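Long-range contact in nucleotide-binding protein, universal stress protein UspA family (Lactobacillus plantarum, PDB 3S3T), which binds ATP and belongs to the universal stress protein family, its precise cellular role being unknown: residues Asp110-Gly115 with Asp136-Asn141. Residues are numbered along the deposited sequence; the frame is centred on the assembly and turned at random.
Sequences DLIVLG and DHAPCN. With ATP (adenosine-5'-triphosphate), chain I.
The main-chain carbonyl oxygen of Asn141 is approached by three groups of 110-115. Ile112 N donates to Asn141 O at 3.1 Å in a fairly straight bond (158° at the hydrogen), the donor tilted 19° from the carbonyl plane. Leu111 CA lends a CA-H...O contact to Asn141 O at 3.4 Å, and the methyl Leu111 CD1 lies 3.6 Å from the same oxygen. Beside this bond a water bridges the two segments, donating to Asp110 O at 2.7 Å and accepting from Asn141 N. The Ile112 N bond lies where strand 111-115 meets strand 141-145, its parallel neighbour in a beta-alpha-beta unit of the Rossmann-like, HUP-clan fold; Ile112 and Leu114 continue the pairing with backbone bonds to Ile143. The turn after helix 129-137 packs against the side chain of Ile112. With CG1 anti to its own carbonyl carbon (chi1 -58°) and the chain then extended, Ile112 sets CD1 3.6 Å from Ala138 CB, while CG1 meets Cys140 SG at 3.7 Å. The Asn141 amide turns to other partners, OD1 accepting from Arg146 N of the second subunit and ND2 bonding Tyr5 OH. At the far end of strand 111-115, Gly115 N donates to the ribose O2' of ATP at 3.2 Å.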
# COMPACT_ATOMS: atom_id res chain seq x y z
N ASP A 110 -23.60 2.91 -2.51
CA ASP A 110 -23.26 1.60 -1.91
C ASP A 110 -22.37 0.71 -2.72
O ASP A 110 -22.07 -0.43 -2.30
CB ASP A 110 -24.52 0.81 -1.43
CG ASP A 110 -25.69 0.87 -2.43
OD1 ASP A 110 -25.48 1.13 -3.62
OD2 ASP A 110 -26.84 0.62 -2.01
N LEU A 111 -21.82 1.25 -3.81
CA LEU A 111 -20.74 0.63 -4.56
C LEU A 111 -19.96 1.67 -5.31
O LEU A 111 -20.53 2.56 -5.95
CB LEU A 111 -21.30 -0.34 -5.61
CG LEU A 111 -20.32 -1.21 -6.40
CD1 LEU A 111 -19.45 -2.09 -5.47
CD2 LEU A 111 -21.13 -2.09 -7.41
N ILE A 112 -18.64 1.52 -5.31
CA ILE A 112 -17.80 2.29 -6.22
C ILE A 112 -17.13 1.28 -7.15
O ILE A 112 -16.61 0.25 -6.68
CB ILE A 112 -16.72 3.08 -5.45
CG1 ILE A 112 -17.34 4.05 -4.41
CG2 ILE A 112 -15.84 3.88 -6.46
CD1 ILE A 112 -16.28 4.86 -3.56
N VAL A 113 -17.19 1.56 -8.46
CA VAL A 113 -16.60 0.71 -9.48
C VAL A 113 -15.37 1.44 -10.05
O VAL A 113 -15.46 2.57 -10.46
CB VAL A 113 -17.63 0.37 -10.59
CG1 VAL A 113 -17.00 -0.48 -11.67
CG2 VAL A 113 -18.90 -0.33 -9.98
N LEU A 114 -14.23 0.77 -10.07
CA LEU A 114 -12.95 1.40 -10.50
C LEU A 114 -12.21 0.51 -11.47
O LEU A 114 -12.22 -0.72 -11.35
CB LEU A 114 -12.02 1.62 -9.28
CG LEU A 114 -12.45 2.66 -8.24
CD1 LEU A 114 -11.74 2.42 -6.91
CD2 LEU A 114 -12.25 4.13 -8.72
N GLY A 115 -11.48 1.12 -12.40
CA GLY A 115 -10.51 0.36 -13.16
C GLY A 115 -9.33 0.05 -12.28
O GLY A 115 -8.99 0.82 -11.38
N ASP A 136 -9.18 1.73 0.13
CA ASP A 136 -8.87 1.96 1.52
C ASP A 136 -9.91 2.86 2.20
O ASP A 136 -10.44 2.54 3.28
CB ASP A 136 -7.50 2.64 1.54
CG ASP A 136 -6.87 2.67 2.91
OD1 ASP A 136 -7.57 2.43 3.90
OD2 ASP A 136 -5.65 2.92 2.95
N HIS A 137 -10.24 3.96 1.53
CA HIS A 137 -10.93 5.03 2.20
C HIS A 137 -12.43 5.09 1.95
O HIS A 137 -13.15 5.92 2.57
CB HIS A 137 -10.31 6.34 1.82
CG HIS A 137 -8.97 6.59 2.45
ND1 HIS A 137 -7.79 6.22 1.85
CD2 HIS A 137 -8.63 7.21 3.60
CE1 HIS A 137 -6.78 6.56 2.64
NE2 HIS A 137 -7.26 7.18 3.70
N ALA A 138 -12.96 4.24 1.07
CA ALA A 138 -14.40 4.35 0.78
C ALA A 138 -15.23 3.80 1.93
O ALA A 138 -14.86 2.83 2.56
CB ALA A 138 -14.79 3.61 -0.52
N PRO A 139 -16.40 4.40 2.15
CA PRO A 139 -17.33 3.93 3.18
C PRO A 139 -18.21 2.74 2.71
O PRO A 139 -19.03 2.25 3.48
CB PRO A 139 -18.20 5.16 3.45
CG PRO A 139 -18.28 5.82 2.11
CD PRO A 139 -16.89 5.62 1.49
N CYS A 140 -18.00 2.20 1.52
CA CYS A 140 -18.88 1.19 0.98
C CYS A 140 -18.04 0.17 0.24
O CYS A 140 -16.80 0.29 0.14
CB CYS A 140 -19.86 1.82 0.01
SG CYS A 140 -19.06 2.75 -1.35
N ASN A 141 -18.74 -0.79 -0.34
CA ASN A 141 -18.08 -1.82 -1.14
C ASN A 141 -17.37 -1.18 -2.35
O ASN A 141 -17.84 -0.16 -2.88
CB ASN A 141 -19.11 -2.81 -1.69
CG ASN A 141 -19.73 -3.71 -0.64
OD1 ASN A 141 -19.34 -3.71 0.53
ND2 ASN A 141 -20.69 -4.52 -1.08
PG ATP I . -1.16 6.26 -10.78
O1G ATP I . -2.02 7.50 -10.90
O2G ATP I . 0.20 6.46 -11.38
O3G ATP I . -1.02 5.67 -9.38
PB ATP I . -2.82 5.09 -12.89
O1B ATP I . -2.42 4.03 -13.88
O2B ATP I . -3.08 6.47 -13.40
O3B ATP I . -1.74 5.08 -11.72
PA ATP I . -5.20 5.22 -11.23
O1A ATP I . -5.08 6.71 -11.25
O2A ATP I . -5.22 4.61 -9.89
O3A ATP I . -4.11 4.48 -12.12
O5' ATP I . -6.61 4.89 -12.01
C5' ATP I . -7.35 3.73 -11.64
C4' ATP I . -8.85 3.99 -11.78
O4' ATP I . -9.11 5.10 -10.93
C3' ATP I . -9.28 4.44 -13.16
O3' ATP I . -9.51 3.36 -14.05
C2' ATP I . -10.50 5.25 -12.79
O2' ATP I . -11.55 4.33 -12.56
C1' ATP I . -10.10 5.94 -11.49
N9 ATP I . -9.59 7.29 -11.72
C8 ATP I . -8.28 7.66 -11.90
N7 ATP I . -8.19 8.99 -12.11
C5 ATP I . -9.44 9.46 -12.07
C6 ATP I . -10.05 10.78 -12.24
N6 ATP I . -9.24 11.83 -12.48
N1 ATP I . -11.42 10.89 -12.13
C2 ATP I . -12.16 9.80 -11.89
N3 ATP I . -11.69 8.55 -11.76
C4 ATP I . -10.36 8.35 -11.83
O HOH W 1 -21.65 -1.25 0.19